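Side-chain contacts in ML032222a iGluR (Mnemiopsis leidyi, PDB 4YKI), which binds glycine in its ligand-binding domain and serves as a subunit of a ctenophore glutamate-receptor ion channel that glycine activates: residues B[185-188]-B[189-193]; B[97-101]-B[102-106]; B[75-78]-B[79-83]; B[3-7]-B[8-12]. One frame throughout, in Å; residues are numbered along the deposited sequence.

Contact 1: B[185-188]-B[189-193]; sequences FIDE and GPVLA. With GLY (glycine), chain E.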
loop_
_atom_site.group_PDB
_atom_site.type_symbol
_atom_site.label_atom_id
_atom_site.label_comp_id
_atom_site.label_asym_id
_atom_site.label_seq_id
_atom_site.Cartn_x
_atom_site.Cartn_y
_atom_site.Cartn_z
ATOM N N PHE B 185 -20.592 15.303 -1.269
ATOM C CA PHE B 185 -19.247 15.559 -0.778
ATOM C C PHE B 185 -18.346 14.460 -1.314
ATOM O O PHE B 185 -18.643 13.279 -1.164
ATOM C CB PHE B 185 -19.260 15.592 0.755
ATOM C CG PHE B 185 -17.898 15.772 1.402
ATOM C CD1 PHE B 185 -16.921 16.574 0.841
ATOM C CD2 PHE B 185 -17.620 15.137 2.593
ATOM C CE1 PHE B 185 -15.680 16.709 1.478
ATOM C CE2 PHE B 185 -16.392 15.284 3.208
ATOM C CZ PHE B 185 -15.434 16.062 2.631
ATOM N N ILE B 186 -17.255 14.864 -1.961
ATOM C CA ILE B 186 -16.303 13.939 -2.560
ATOM C C ILE B 186 -15.023 14.000 -1.739
ATOM O O ILE B 186 -14.386 15.055 -1.681
ATOM C CB ILE B 186 -15.991 14.338 -4.029
ATOM C CG1 ILE B 186 -17.279 14.424 -4.861
ATOM C CG2 ILE B 186 -14.989 13.356 -4.664
ATOM C CD1 ILE B 186 -17.103 15.046 -6.250
ATOM N N ASP B 187 -14.663 12.892 -1.111
ATOM C CA ASP B 187 -13.495 12.862 -0.229
ATOM C C ASP B 187 -12.882 11.457 -0.223
ATOM O O ASP B 187 -12.790 10.838 -1.282
ATOM C CB ASP B 187 -13.821 13.394 1.180
ATOM C CG ASP B 187 -12.567 13.845 1.916
ATOM O OD1 ASP B 187 -12.052 14.948 1.584
ATOM O OD2 ASP B 187 -12.075 13.078 2.770
ATOM N N GLU B 188 -12.451 10.974 0.948
ATOM C CA GLU B 188 -11.633 9.766 1.051
ATOM C C GLU B 188 -12.378 8.689 1.831
ATOM O O GLU B 188 -12.939 8.948 2.884
ATOM C CB GLU B 188 -10.282 10.095 1.711
ATOM C CG GLU B 188 -9.511 11.175 0.975
ATOM C CD GLU B 188 -8.183 11.531 1.616
ATOM O OE1 GLU B 188 -7.978 11.229 2.817
ATOM O OE2 GLU B 188 -7.360 12.176 0.909
ATOM N N GLY B 189 -12.328 7.468 1.314
ATOM C CA GLY B 189 -13.075 6.361 1.873
ATOM C C GLY B 189 -12.980 6.183 3.383
ATOM O O GLY B 189 -13.996 6.135 4.067
ATOM N N PRO B 190 -11.776 6.051 3.936
ATOM C CA PRO B 190 -11.696 5.727 5.368
ATOM C C PRO B 190 -12.193 6.860 6.265
ATOM O O PRO B 190 -12.795 6.635 7.315
ATOM C CB PRO B 190 -10.199 5.458 5.573
ATOM C CG PRO B 190 -9.716 5.028 4.198
ATOM C CD PRO B 190 -10.486 5.879 3.252
ATOM N N VAL B 191 -11.955 8.101 5.840
ATOM C CA VAL B 191 -12.381 9.271 6.584
ATOM C C VAL B 191 -13.902 9.349 6.607
ATOM O O VAL B 191 -14.519 9.612 7.644
ATOM C CB VAL B 191 -11.766 10.552 5.965
ATOM C CG1 VAL B 191 -12.322 11.817 6.592
ATOM C CG2 VAL B 191 -10.241 10.519 6.108
ATOM N N LEU B 192 -14.524 9.131 5.464
ATOM C CA LEU B 192 -15.976 9.165 5.392
ATOM C C LEU B 192 -16.577 7.990 6.138
ATOM O O LEU B 192 -17.592 8.164 6.831
ATOM C CB LEU B 192 -16.443 9.198 3.937
ATOM C CG LEU B 192 -16.021 10.451 3.178
ATOM C CD1 LEU B 192 -16.582 10.452 1.763
ATOM C CD2 LEU B 192 -16.430 11.703 3.905
ATOM N N ALA B 193 -15.979 6.811 6.028
ATOM C CA ALA B 193 -16.511 5.623 6.706
ATOM C C ALA B 193 -16.591 5.863 8.203
ATOM O O ALA B 193 -17.606 5.565 8.859
ATOM C CB ALA B 193 -15.657 4.398 6.406
HETATM N N GLY E . -6.006 12.850 3.788
HETATM C CA GLY E . -6.116 14.181 3.148
HETATM C C GLY E . -4.873 14.607 2.405
HETATM O O GLY E . -4.928 15.673 1.754
HETATM O OXT GLY E . -3.840 13.908 2.481
#

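Contact 2: B[97-101]-B[102-106]; sequences ARKSA and IDYSF. With GLY (glycine), chain E.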
loop_
_atom_site.group_PDB
_atom_site.type_symbol
_atom_site.label_atom_id
_atom_site.label_comp_id
_atom_site.label_asym_id
_atom_site.label_seq_id
_atom_site.Cartn_x
_atom_site.Cartn_y
_atom_site.Cartn_z
ATOM N N ALA B 97 1.653 15.108 -7.404
ATOM C CA ALA B 97 2.005 16.504 -7.176
ATOM C C ALA B 97 2.889 16.606 -5.916
ATOM O O ALA B 97 3.951 17.207 -5.942
ATOM C CB ALA B 97 0.750 17.384 -7.047
ATOM N N ARG B 98 2.450 15.990 -4.817
ATOM C CA ARG B 98 3.210 15.996 -3.576
ATOM C C ARG B 98 4.574 15.306 -3.761
ATOM O O ARG B 98 5.574 15.787 -3.264
ATOM C CB ARG B 98 2.398 15.330 -2.449
ATOM C CG ARG B 98 1.295 16.221 -1.919
ATOM C CD ARG B 98 0.340 15.467 -1.023
ATOM N NE ARG B 98 -0.671 16.358 -0.486
ATOM C CZ ARG B 98 -1.687 15.958 0.254
ATOM N NH1 ARG B 98 -1.854 14.683 0.564
ATOM N NH2 ARG B 98 -2.535 16.856 0.727
ATOM N N LYS B 99 4.583 14.186 -4.482
ATOM C CA LYS B 99 5.794 13.412 -4.727
ATOM C C LYS B 99 6.839 14.221 -5.491
ATOM O O LYS B 99 8.025 13.940 -5.389
ATOM C CB LYS B 99 5.442 12.121 -5.473
ATOM C CG LYS B 99 6.585 11.117 -5.673
ATOM C CD LYS B 99 7.144 10.584 -4.356
ATOM C CE LYS B 99 8.195 9.488 -4.564
ATOM N NZ LYS B 99 9.461 10.012 -5.154
ATOM N N SER B 100 6.420 15.229 -6.249
ATOM C CA SER B 100 7.393 16.081 -6.946
ATOM C C SER B 100 8.172 16.998 -5.988
ATOM O O SER B 100 9.225 17.511 -6.362
ATOM C CB SER B 100 6.702 16.904 -8.043
ATOM O OG SER B 100 6.005 18.003 -7.492
ATOM N N ALA B 101 7.667 17.164 -4.762
ATOM C CA ALA B 101 8.236 18.077 -3.770
ATOM C C ALA B 101 8.768 17.390 -2.526
ATOM O O ALA B 101 9.721 17.890 -1.934
ATOM C CB ALA B 101 7.201 19.125 -3.367
ATOM N N ILE B 102 8.117 16.303 -2.099
ATOM C CA ILE B 102 8.479 15.593 -0.866
ATOM C C ILE B 102 8.529 14.093 -1.129
ATOM O O ILE B 102 8.124 13.632 -2.196
ATOM C CB ILE B 102 7.457 15.874 0.290
ATOM C CG1 ILE B 102 6.065 15.290 0.002
ATOM C CG2 ILE B 102 7.384 17.383 0.581
ATOM C CD1 ILE B 102 5.224 15.053 1.269
ATOM N N ASP B 103 9.028 13.349 -0.151
ATOM C CA ASP B 103 8.971 11.894 -0.162
ATOM C C ASP B 103 7.848 11.416 0.742
ATOM O O ASP B 103 7.297 12.169 1.565
ATOM C CB ASP B 103 10.290 11.294 0.321
ATOM C CG ASP B 103 11.401 11.341 -0.733
ATOM O OD1 ASP B 103 11.142 11.638 -1.918
ATOM O OD2 ASP B 103 12.541 11.034 -0.348
ATOM N N TYR B 104 7.511 10.144 0.575
ATOM C CA TYR B 104 6.596 9.450 1.463
ATOM C C TYR B 104 7.327 8.313 2.157
ATOM O O TYR B 104 8.236 7.705 1.591
ATOM C CB TYR B 104 5.425 8.876 0.691
ATOM C CG TYR B 104 4.448 9.895 0.187
ATOM C CD1 TYR B 104 3.450 10.386 1.016
ATOM C CD2 TYR B 104 4.497 10.357 -1.127
ATOM C CE1 TYR B 104 2.524 11.286 0.551
ATOM C CE2 TYR B 104 3.565 11.253 -1.611
ATOM C CZ TYR B 104 2.595 11.729 -0.753
ATOM O OH TYR B 104 1.653 12.573 -1.259
ATOM N N SER B 105 6.869 7.994 3.359
ATOM C CA SER B 105 7.259 6.769 4.039
ATOM C C SER B 105 6.630 5.546 3.389
ATOM O O SER B 105 5.744 5.662 2.546
ATOM C CB SER B 105 6.808 6.809 5.501
ATOM O OG SER B 105 5.405 6.648 5.619
ATOM N N PHE B 106 7.070 4.376 3.824
ATOM C CA PHE B 106 6.330 3.159 3.575
ATOM C C PHE B 106 4.860 3.378 3.966
ATOM O O PHE B 106 4.588 3.963 5.016
ATOM C CB PHE B 106 6.929 2.016 4.391
ATOM C CG PHE B 106 6.397 0.673 3.994
ATOM C CD1 PHE B 106 6.902 0.017 2.883
ATOM C CD2 PHE B 106 5.352 0.091 4.689
ATOM C CE1 PHE B 106 6.388 -1.195 2.480
ATOM C CE2 PHE B 106 4.833 -1.127 4.286
ATOM C CZ PHE B 106 5.352 -1.763 3.186
HETATM N N GLY E . -6.006 12.850 3.788
HETATM C CA GLY E . -6.116 14.181 3.148
HETATM C C GLY E . -4.873 14.607 2.405
HETATM O O GLY E . -4.928 15.673 1.754
HETATM O OXT GLY E . -3.840 13.908 2.481
HETATM O O HOH W 1 10.117 12.400 -3.980
#

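Contact 3: B[75-78]-B[79-83]; sequences GMIR and DLLDD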
loop_
_atom_site.group_PDB
_atom_site.type_symbol
_atom_site.label_atom_id
_atom_site.label_comp_id
_atom_site.label_asym_id
_atom_site.label_seq_id
_atom_site.Cartn_x
_atom_site.Cartn_y
_atom_site.Cartn_z
ATOM N N GLY B 75 -0.265 24.493 3.530
ATOM C CA GLY B 75 -0.591 23.409 4.449
ATOM C C GLY B 75 0.605 22.753 5.101
ATOM O O GLY B 75 1.691 23.312 5.234
ATOM N N MET B 76 0.401 21.508 5.510
ATOM C CA MET B 76 1.473 20.733 6.138
ATOM C C MET B 76 2.627 20.514 5.173
ATOM O O MET B 76 3.766 20.450 5.603
ATOM C CB MET B 76 0.932 19.400 6.674
ATOM C CG MET B 76 0.047 19.565 7.916
ATOM S SD MET B 76 -0.629 18.004 8.556
ATOM C CE MET B 76 -1.915 17.771 7.348
ATOM N N ILE B 77 2.329 20.369 3.881
ATOM C CA ILE B 77 3.387 20.191 2.893
ATOM C C ILE B 77 4.342 21.390 2.937
ATOM O O ILE B 77 5.562 21.231 2.986
ATOM C CB ILE B 77 2.826 20.025 1.465
ATOM C CG1 ILE B 77 1.856 18.835 1.346
ATOM C CG2 ILE B 77 3.979 19.873 0.474
ATOM C CD1 ILE B 77 2.451 17.474 1.566
ATOM N N ARG B 78 3.784 22.601 2.924
ATOM C CA ARG B 78 4.604 23.808 2.947
ATOM C C ARG B 78 5.447 23.900 4.214
ATOM O O ARG B 78 6.616 24.272 4.161
ATOM C CB ARG B 78 3.732 25.062 2.779
ATOM C CG ARG B 78 4.477 26.385 2.824
ATOM C CD ARG B 78 5.528 26.545 1.736
ATOM N NE ARG B 78 6.109 27.892 1.771
ATOM C CZ ARG B 78 5.572 28.968 1.198
ATOM N NH1 ARG B 78 4.452 28.899 0.491
ATOM N NH2 ARG B 78 6.182 30.129 1.333
ATOM N N ASP B 79 4.858 23.549 5.357
ATOM C CA ASP B 79 5.618 23.601 6.602
ATOM C C ASP B 79 6.809 22.650 6.552
ATOM O O ASP B 79 7.876 22.952 7.072
ATOM C CB ASP B 79 4.731 23.242 7.797
ATOM C CG ASP B 79 3.890 24.396 8.321
ATOM O OD1 ASP B 79 3.920 25.511 7.765
ATOM O OD2 ASP B 79 3.161 24.124 9.308
ATOM N N LEU B 80 6.613 21.467 5.961
ATOM C CA LEU B 80 7.714 20.510 5.813
ATOM C C LEU B 80 8.814 21.082 4.897
ATOM O O LEU B 80 9.982 21.049 5.243
ATOM C CB LEU B 80 7.158 19.191 5.262
ATOM C CG LEU B 80 8.128 18.018 5.205
ATOM C CD1 LEU B 80 8.511 17.575 6.597
ATOM C CD2 LEU B 80 7.508 16.858 4.477
ATOM N N LEU B 81 8.425 21.626 3.748
ATOM C CA LEU B 81 9.379 22.225 2.810
ATOM C C LEU B 81 10.157 23.367 3.434
ATOM O O LEU B 81 11.319 23.564 3.112
ATOM C CB LEU B 81 8.662 22.719 1.560
ATOM C CG LEU B 81 8.091 21.599 0.684
ATOM C CD1 LEU B 81 7.222 22.178 -0.410
ATOM C CD2 LEU B 81 9.192 20.734 0.061
ATOM N N ASP B 82 9.506 24.104 4.341
ATOM C CA ASP B 82 10.132 25.252 4.987
ATOM C C ASP B 82 10.903 24.886 6.249
ATOM O O ASP B 82 11.369 25.773 6.953
ATOM C CB ASP B 82 9.065 26.281 5.362
ATOM C CG ASP B 82 8.497 27.026 4.167
ATOM O OD1 ASP B 82 9.059 26.931 3.054
ATOM O OD2 ASP B 82 7.470 27.694 4.361
ATOM N N ASP B 83 11.049 23.592 6.538
ATOM C CA ASP B 83 11.812 23.090 7.682
ATOM C C ASP B 83 11.194 23.479 9.015
ATOM O O ASP B 83 11.872 23.501 10.025
ATOM C CB ASP B 83 13.279 23.546 7.608
ATOM C CG ASP B 83 14.184 22.870 8.645
ATOM O OD1 ASP B 83 14.103 21.622 8.841
ATOM O OD2 ASP B 83 14.998 23.599 9.270
HETATM O O HOH W 2 1.859 26.017 5.895
HETATM O O HOH W 3 9.020 29.867 2.161
#

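Contact 4: B[3-7]-B[8-12]; sequences KNLIG and RHLRL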
loop_
_atom_site.group_PDB
_atom_site.type_symbol
_atom_site.label_atom_id
_atom_site.label_comp_id
_atom_site.label_asym_id
_atom_site.label_seq_id
_atom_site.Cartn_x
_atom_site.Cartn_y
_atom_site.Cartn_z
ATOM N N LYS B 3 23.712 8.518 10.776
ATOM C CA LYS B 3 22.732 9.277 11.562
ATOM C C LYS B 3 21.536 8.379 11.907
ATOM O O LYS B 3 21.046 7.617 11.058
ATOM C CB LYS B 3 22.233 10.517 10.795
ATOM C CG LYS B 3 23.272 11.607 10.527
ATOM C CD LYS B 3 22.615 12.822 9.872
ATOM C CE LYS B 3 23.652 13.781 9.279
ATOM N NZ LYS B 3 24.533 14.397 10.303
ATOM N N ASN B 4 21.087 8.448 13.157
ATOM C CA ASN B 4 19.855 7.778 13.565
ATOM C C ASN B 4 19.025 8.763 14.367
ATOM O O ASN B 4 19.354 9.945 14.424
ATOM C CB ASN B 4 20.136 6.485 14.353
ATOM C CG ASN B 4 20.944 6.719 15.617
ATOM O OD1 ASN B 4 20.622 7.574 16.436
ATOM N ND2 ASN B 4 22.001 5.929 15.784
ATOM N N LEU B 5 17.958 8.275 14.987
ATOM C CA LEU B 5 17.002 9.137 15.672
ATOM C C LEU B 5 17.215 9.234 17.181
ATOM O O LEU B 5 16.497 9.977 17.865
ATOM C CB LEU B 5 15.589 8.646 15.370
ATOM C CG LEU B 5 15.029 9.118 14.028
ATOM C CD1 LEU B 5 13.846 8.296 13.588
ATOM C CD2 LEU B 5 14.634 10.584 14.091
ATOM N N ILE B 6 18.188 8.518 17.722
ATOM C CA ILE B 6 18.359 8.520 19.173
ATOM C C ILE B 6 18.755 9.911 19.682
ATOM O O ILE B 6 19.759 10.498 19.254
ATOM C CB ILE B 6 19.388 7.467 19.613
ATOM C CG1 ILE B 6 18.951 6.069 19.155
ATOM C CG2 ILE B 6 19.522 7.485 21.127
ATOM C CD1 ILE B 6 20.007 4.996 19.341
ATOM N N GLY B 7 17.950 10.448 20.590
ATOM C CA GLY B 7 18.193 11.769 21.152
ATOM C C GLY B 7 17.686 12.941 20.299
ATOM O O GLY B 7 17.697 14.073 20.758
ATOM N N ARG B 8 17.236 12.690 19.078
ATOM C CA ARG B 8 16.697 13.751 18.237
ATOM C C ARG B 8 15.369 14.243 18.783
ATOM O O ARG B 8 14.671 13.517 19.480
ATOM C CB ARG B 8 16.520 13.252 16.798
ATOM C CG ARG B 8 17.812 12.776 16.131
ATOM C CD ARG B 8 18.770 13.887 15.759
ATOM N NE ARG B 8 19.978 13.305 15.178
ATOM C CZ ARG B 8 20.908 13.977 14.525
ATOM N NH1 ARG B 8 20.795 15.275 14.326
ATOM N NH2 ARG B 8 21.955 13.331 14.051
ATOM N N HIS B 9 15.040 15.483 18.457
ATOM C CA HIS B 9 13.730 16.054 18.753
ATOM C C HIS B 9 13.047 16.369 17.433
ATOM O O HIS B 9 13.455 17.286 16.726
ATOM C CB HIS B 9 13.837 17.332 19.586
ATOM C CG HIS B 9 12.502 17.909 19.939
ATOM N ND1 HIS B 9 11.660 17.314 20.858
ATOM C CD2 HIS B 9 11.835 18.979 19.445
ATOM C CE1 HIS B 9 10.543 18.017 20.934
ATOM N NE2 HIS B 9 10.620 19.027 20.080
ATOM N N LEU B 10 12.026 15.594 17.098
ATOM C CA LEU B 10 11.305 15.760 15.859
ATOM C C LEU B 10 10.120 16.711 16.001
ATOM O O LEU B 10 9.365 16.638 16.953
ATOM C CB LEU B 10 10.815 14.409 15.330
ATOM C CG LEU B 10 11.857 13.338 14.989
ATOM C CD1 LEU B 10 11.185 12.124 14.342
ATOM C CD2 LEU B 10 12.965 13.912 14.093
ATOM N N ARG B 11 9.962 17.578 15.012
ATOM C CA ARG B 11 8.784 18.404 14.857
ATOM C C ARG B 11 7.897 17.704 13.844
ATOM O O ARG B 11 8.319 17.475 12.710
ATOM C CB ARG B 11 9.168 19.813 14.394
ATOM C CG ARG B 11 10.055 20.618 15.380
ATOM C CD ARG B 11 11.586 20.395 15.249
ATOM N NE ARG B 11 11.952 20.323 13.851
ATOM C CZ ARG B 11 12.073 21.347 13.019
ATOM N NH1 ARG B 11 12.030 22.598 13.462
ATOM N NH2 ARG B 11 12.262 21.091 11.727
ATOM N N LEU B 12 6.697 17.345 14.261
ATOM C CA LEU B 12 5.801 16.525 13.442
ATOM C C LEU B 12 4.602 17.329 12.990
ATOM O O LEU B 12 3.865 17.869 13.817
ATOM C CB LEU B 12 5.326 15.299 14.232
ATOM C CG LEU B 12 6.454 14.397 14.752
ATOM C CD1 LEU B 12 5.841 13.261 15.569
ATOM C CD2 LEU B 12 7.306 13.863 13.612
HETATM O O HOH W 4 23.581 15.745 12.605
#

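Contact 1: B[185-188]-B[189-193]
Gly189 follows directly on Glu188, the N-cap residue at which a strand gives way to a helix. Pro190 comes next in the first turn; with no N-H to give, it rests its CD 3.7 Å from Glu188 C. Val191 divides its methyls between two acids. CG1, opposite the backbone N (chi1 173°), lies 4.0 Å from Asp187 OD2, whose carboxylate forms a salt bridge with Arg144, while CG2 stands 4.1 Å from Glu188 OE1. That oxygen takes the amino N of the bound glycine at 2.7 Å and is also bonded to Tyr214, as OE2 is to Ser93. With an alanine at Glu188, the ligand's amino group would probably lose its acidic partner, and Tyr214 and Ser93 a shared anchor. Leu192 completes the turn: its N donates to Glu188 O at 3.0 Å, nearly straight at 168°. Its CD2 meets Phe185 CE2 at 3.6 Å, and CD1 leans on Asp187 CB. The helix leaves at 112° to the strand, which pairs with strands 109-118 and 137-141. Pro190 packs on strand 109-118, Phe185 and Val191 on helix 171-179, and Glu188 on helix 145-152.

Contact 2: B[97-101]-B[102-106]
Arg98 takes the N-H of Ile102 on its backbone O at 2.8 Å and, at its other end, grips the ligand with two bonds. NH1 donates to glycine OXT at 2.9 Å (168°) and NH2 to glycine O at 2.9 Å (158°), the carboxylate carbon lying in the guanidinium plane. Ser93 O and Gly64 O bind these two nitrogens as well, which should hold the group's rotation. An arginine clasping the ligand's alpha-carboxylate is the hallmark of ionotropic glutamate receptor binding domains, two-lobed relatives of the periplasmic binding proteins. Here it projects from helix 96-99, and the chain then turns into strand 103-104. Tyr104 crosses the arginine at about a right angle, its OH 3.1 Å from Arg98 CB; the same hydroxyl is bonded to Asn95 N. In one of two modelled positions, bends at chi2 (62°) and chi4 carry Lys99 NZ toward Asp103 OD1, a long (4.0 Å) and doubtful salt bridge; the hydrogen bond to Ser230 OG of the second subunit is stronger. Nearer the backbone, Lys99 CD approaches the edge of the Tyr104 ring, 4.2 Å from CD2. Ile102 tucks CG1 3.3 Å from Arg98 O and packs beyond it on Ile77, Leu80 and Leu81 of helix 75-81.

Contact 3: B[75-78]-B[79-83]
Arg78 and Asp82, one helical turn apart, owe their meeting to two torsions of the arginine: CG stands opposite the backbone N (chi1 178°), and a bend at chi2 (61°) turns the chain along the helix toward its C-terminal end. Arg78 NE then forms a salt bridge with Asp82 OD2 at 2.9 Å, met on the syn side of the carboxylate. A second, weak bond runs from NE to OD1. The two flat groups stand almost perpendicular, 88° apart, so the carboxylate meets the NE edge of the guanidinium group crosswise, and the two do not pair in one plane. A water closes the bridge on the far side, accepting from Arg78 NH2 at 3.0 Å and donating to Asp82 OD1 at 3.1 Å, while NH1 reaches Trp73 O.

Beneath the side chains, the i to i+4 backbone bonds of helix 75-81 run on to Asp82 N, which donates to Arg78 O at 2.9 Å. On another face Ile77 and Leu81 lie side by side, CG2 to CD1 4.1 Å. Nearer the start a second water donates to both Gly75 O and Asp79 OD1, the latter at 2.8 Å. The helix finishes in a Schellman motif, with Asp83 as its C-prime residue in positive phi, Lys84 N bonded to Asp79 O, and Asp83 N to Leu80 O at 3.0 Å. Met76, Ile77 and Leu80 pack on Ile88 of strand 87-89. Because an acid at the C-terminal end of a helix faces an unfavourable dipole, the charge of Arg78 is likely to offset that cost and keep Asp82 ionised where it is exposed to solvent.

Contact 4: B[3-7]-B[8-12]
Leu5 and Arg8 mark the two ends of a type II beta turn, a local contact in which the N-terminal loop swings into strand 9-13, the middle strand of a three-stranded parallel sheet. The turn is closed by Arg8 N donating to Leu5 O at 3.1 Å, with the donor 50° above the carbonyl plane. Gly7 holds the third position of the turn with positive phi (83°), where a beta carbon would collide with the carbonyl oxygen of Ile6. An Asx turn precedes and overlaps it: Asn4 OD1 accepts from Ile6 N at 2.9 Å.

The arginine side chain, kinked at chi2 (-72°), runs back alongside the loop. Its NE gives a weak bond to Asn4 O at 3.5 Å. At its tip, a water lies in the guanidinium plane and accepts from both Arg8 NH2 (3.2 Å) and Lys3 NZ (2.8 Å), so that a solvent molecule mediates between two like charges, Lys3 NZ and Arg8 NH2, held 4.7 Å apart. With a serine in place of Arg8, Asn4 O and the water joined to Lys3 would probably each lose a donor, and the lysine end would be freer to move. Tyr224 packs against both Leu5 and Arg8, and Lys3 touches Pro223, so the loop lies against the segment leading into helix 225-238. On the inner side Leu5 also reaches Leu49 of helix 37-49 and meets Leu10 at about a right angle: Leu5 CD2 sits against both methyls, 3.7 Å from Leu10 CD2 and 3.8 Å from Leu10 CD1.

The four contacts follow one another along the chain without nesting or crossing. Contact 4 comes first, closing the turn that leads into strand 9-13. Its Arg11 forms a salt bridge through NH2 with Asp83 OD1 of contact 3, at 3.5 Å. Contact 3 runs along helix 75-81 to its cap, and that helix packs against contact 2, where Ile77 CD1 meets Arg98 CG. Contact 2 spans the turn from helix 96-99 into strand 103-104. Contact 1, which joins strand 183-188 to helix 189-195, comes last, on the opposite side of the chain's centre. Its centre lies about 22 Å from that of contact 2, yet both touch the bound glycine, one at its amino end, the other at its carboxylate.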